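Local coordinates for protein N-acyl-D-glutamate deacylase (Bordetella bronchiseptica, PDB 3GIP) that probably hydrolyses N-acyl-D-glutamate to D-glutamate and a carboxylic acid, as a zinc-dependent member of the amidohydrolase superfamily, at residues G258-T263 with K352-H357. Residues are numbered along the deposited sequence; the frame is centred on the assembly and turned at random.
Sequences GRSRAT and KRIFQH
Ser260 and Ile354 meet where two helices of the chain approach each other, and no direct hydrogen bond joins the segments 258-263 and 352-357. Ser260 CB rests 3.8 Å from Ile354 CG1 and equally near Ile354 CD1, a small van der Waals seam on the buried side. Towards solvent the link becomes polar: a water lies 2.8 Å from both Ser260 OG, to which it donates, and Arg353 NE, from which it accepts, and it sits in the plane of the Arg353 guanidinium. The bend of Arg353 at chi3 (-62°) turns this group back over the gap, where Arg353 NH2 comes 3.9 Å from Gly258 CA. The extended Arg261 crosses above, its NH2 3.8 Å over the centre of the Arg353 guanidinium face. The planes stand 84° apart, so the edge of Arg261 meets the face of Arg353; the two like charges would be expected to repel, probably eased by solvent at the Arg261 end. One shell out, Glu350 of helix 348-356 hydrogen-bonds to both Ser260 OG and Gly258 N, bridging to the turn that leads into helix 260-272. Ile354 also packs on Leu279 and Ile281 of strand 277-281, the helix-on-strand layering of the TIM-barrel fold that amidohydrolases share.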
ATOM      1  N   GLY A 258      10.623  20.418   1.888  1.00 14.89           N
ATOM      2  CA  GLY A 258       9.862  21.382   2.659  1.00 14.71           C
ATOM      3  C   GLY A 258       8.560  21.811   2.014  1.00 15.96           C
ATOM      4  O   GLY A 258       7.710  22.423   2.667  1.00 17.21           O
ATOM      5  N   ARG A 259       8.390  21.490   0.736  1.00 14.50           N
ATOM      6  CA  ARG A 259       7.179  21.882   0.029  1.00 14.83           C
ATOM      7  C   ARG A 259       5.918  21.173   0.506  1.00 14.92           C
ATOM      8  O   ARG A 259       4.818  21.523   0.080  1.00 15.03           O
ATOM      9  CB  ARG A 259       7.365  21.691  -1.481  1.00 16.01           C
ATOM     10  CG  ARG A 259       8.420  22.628  -2.068  1.00 18.44           C
ATOM     11  CD  ARG A 259       8.582  22.461  -3.567  1.00 20.93           C
ATOM     12  NE  ARG A 259       7.396  22.880  -4.306  1.00 25.52           N
ATOM     13  CZ  ARG A 259       7.298  22.835  -5.630  1.00 27.77           C
ATOM     14  NH1 ARG A 259       8.317  22.391  -6.353  1.00 27.99           N
ATOM     15  NH2 ARG A 259       6.183  23.226  -6.233  1.00 29.42           N
ATOM     16  N   SER A 260       6.063  20.191   1.391  1.00 14.87           N
ATOM     17  CA  SER A 260       4.890  19.493   1.901  1.00 15.44           C
ATOM     18  C   SER A 260       4.099  20.435   2.805  1.00 15.38           C
ATOM     19  O   SER A 260       2.933  20.194   3.108  1.00 15.71           O
ATOM     20  CB  SER A 260       5.292  18.227   2.669  1.00 16.18           C
ATOM     21  OG  SER A 260       6.096  18.533   3.794  1.00 17.90           O
ATOM     22  N   ARG A 261       4.728  21.518   3.247  1.00 16.79           N
ATOM     23  CA  ARG A 261       3.998  22.454   4.083  1.00 16.30           C
ATOM     24  C   ARG A 261       2.892  23.040   3.215  1.00 16.31           C
ATOM     25  O   ARG A 261       1.763  23.219   3.667  1.00 15.85           O
ATOM     26  CB  ARG A 261       4.944  23.532   4.623  1.00 19.14           C
ATOM     27  CG  ARG A 261       6.051  22.904   5.460  1.00 25.07           C
ATOM     28  CD  ARG A 261       6.828  23.881   6.321  1.00 29.27           C
ATOM     29  NE  ARG A 261       7.784  23.151   7.153  1.00 33.39           N
ATOM     30  CZ  ARG A 261       8.541  23.695   8.098  1.00 36.22           C
ATOM     31  NH1 ARG A 261       8.465  24.997   8.349  1.00 37.90           N
ATOM     32  NH2 ARG A 261       9.373  22.932   8.797  1.00 36.44           N
ATOM     33  N   ALA A 262       3.213  23.290   1.948  1.00 15.22           N
ATOM     34  CA  ALA A 262       2.244  23.839   1.010  1.00 15.58           C
ATOM     35  C   ALA A 262       1.227  22.794   0.545  1.00 14.31           C
ATOM     36  O   ALA A 262       0.030  23.082   0.471  1.00 14.63           O
ATOM     37  CB  ALA A 262       2.966  24.430  -0.195  1.00 15.39           C
ATOM     38  N   THR A 263       1.691  21.585   0.235  1.00 14.23           N
ATOM     39  CA  THR A 263       0.774  20.546  -0.233  1.00 13.80           C
ATOM     40  C   THR A 263      -0.197  20.109   0.855  1.00 14.72           C
ATOM     41  O   THR A 263      -1.377  19.880   0.590  1.00 15.17           O
ATOM     42  CB  THR A 263       1.525  19.301  -0.753  1.00 12.52           C
ATOM     43  OG1 THR A 263       2.354  18.769   0.287  1.00 14.08           O
ATOM     44  CG2 THR A 263       2.380  19.656  -1.963  1.00 14.60           C
ATOM     45  N   LYS A 352       8.802  12.395   8.111  1.00 12.78           N
ATOM     46  CA  LYS A 352       8.237  12.334   9.448  1.00 12.64           C
ATOM     47  C   LYS A 352       7.121  13.356   9.655  1.00 12.60           C
ATOM     48  O   LYS A 352       6.098  13.042  10.270  1.00 12.46           O
ATOM     49  CB  LYS A 352       9.348  12.534  10.488  1.00 12.34           C
ATOM     50  CG  LYS A 352      10.309  11.355  10.586  1.00 13.55           C
ATOM     51  CD  LYS A 352      11.436  11.636  11.575  1.00 15.63           C
ATOM     52  CE  LYS A 352      12.248  10.385  11.855  1.00 17.79           C
ATOM     53  NZ  LYS A 352      13.410  10.674  12.745  1.00 19.52           N
ATOM     54  N   ARG A 353       7.304  14.576   9.147  1.00 11.94           N
ATOM     55  CA  ARG A 353       6.276  15.604   9.298  1.00 12.32           C
ATOM     56  C   ARG A 353       5.008  15.227   8.539  1.00 12.83           C
ATOM     57  O   ARG A 353       3.894  15.479   9.002  1.00 12.85           O
ATOM     58  CB  ARG A 353       6.768  16.962   8.788  1.00 13.88           C
ATOM     59  CG  ARG A 353       7.864  17.600   9.619  1.00 18.54           C
ATOM     60  CD  ARG A 353       7.948  19.097   9.329  1.00 20.63           C
ATOM     61  NE  ARG A 353       8.287  19.393   7.937  1.00 21.63           N
ATOM     62  CZ  ARG A 353       9.521  19.352   7.438  1.00 22.78           C
ATOM     63  NH1 ARG A 353      10.542  19.029   8.218  1.00 20.51           N
ATOM     64  NH2 ARG A 353       9.737  19.635   6.159  1.00 22.37           N
ATOM     65  N   ILE A 354       5.183  14.636   7.363  1.00 12.43           N
ATOM     66  CA  ILE A 354       4.043  14.226   6.554  1.00 11.96           C
ATOM     67  C   ILE A 354       3.279  13.133   7.294  1.00 12.32           C
ATOM     68  O   ILE A 354       2.048  13.154   7.342  1.00 12.09           O
ATOM     69  CB  ILE A 354       4.502  13.709   5.174  1.00 12.01           C
ATOM     70  CG1 ILE A 354       5.113  14.867   4.383  1.00 10.97           C
ATOM     71  CG2 ILE A 354       3.315  13.111   4.411  1.00 11.93           C
ATOM     72  CD1 ILE A 354       5.765  14.450   3.080  1.00 12.49           C
ATOM     73  N   PHE A 355       4.007  12.192   7.889  1.00 11.88           N
ATOM     74  CA  PHE A 355       3.366  11.116   8.629  1.00 11.33           C
ATOM     75  C   PHE A 355       2.536  11.669   9.786  1.00 11.82           C
ATOM     76  O   PHE A 355       1.501  11.109  10.139  1.00 12.60           O
ATOM     77  CB  PHE A 355       4.402  10.130   9.178  1.00 12.08           C
ATOM     78  CG  PHE A 355       3.803   9.053  10.040  1.00 12.68           C
ATOM     79  CD1 PHE A 355       2.801   8.226   9.537  1.00 13.62           C
ATOM     80  CD2 PHE A 355       4.204   8.892  11.362  1.00 13.95           C
ATOM     81  CE1 PHE A 355       2.204   7.256  10.343  1.00 15.15           C
ATOM     82  CE2 PHE A 355       3.612   7.923  12.174  1.00 14.44           C
ATOM     83  CZ  PHE A 355       2.611   7.108  11.663  1.00 15.59           C
ATOM     84  N   GLN A 356       2.987  12.770  10.374  1.00 12.22           N
ATOM     85  CA  GLN A 356       2.261  13.363  11.488  1.00 13.35           C
ATOM     86  C   GLN A 356       0.919  13.962  11.086  1.00 13.64           C
ATOM     87  O   GLN A 356       0.071  14.209  11.941  1.00 13.27           O
ATOM     88  CB  GLN A 356       3.121  14.426  12.173  1.00 14.60           C
ATOM     89  CG  GLN A 356       4.265  13.835  12.969  1.00 15.35           C
ATOM     90  CD  GLN A 356       5.095  14.893  13.665  1.00 16.68           C
ATOM     91  OE1 GLN A 356       5.631  15.793  13.022  1.00 17.57           O
ATOM     92  NE2 GLN A 356       5.205  14.786  14.985  1.00 18.91           N
ATOM     93  N   HIS A 357       0.715  14.201   9.793  1.00 12.82           N
ATOM     94  CA  HIS A 357      -0.556  14.768   9.361  1.00 12.39           C
ATOM     95  C   HIS A 357      -1.677  13.841   9.831  1.00 12.68           C
ATOM     96  O   HIS A 357      -1.577  12.623   9.700  1.00 12.31           O
ATOM     97  CB  HIS A 357      -0.593  14.922   7.841  1.00 12.04           C
ATOM     98  CG  HIS A 357      -1.820  15.619   7.344  1.00 13.02           C
ATOM     99  ND1 HIS A 357      -3.050  14.999   7.276  1.00 12.99           N
ATOM    100  CD2 HIS A 357      -2.024  16.903   6.964  1.00 12.82           C
ATOM    101  CE1 HIS A 357      -3.959  15.871   6.880  1.00 13.31           C
ATOM    102  NE2 HIS A 357      -3.363  17.035   6.685  1.00 13.00           N
TER
HETATM  103  O   HOH W   1       5.937  19.609   6.340  1.00 23.03           O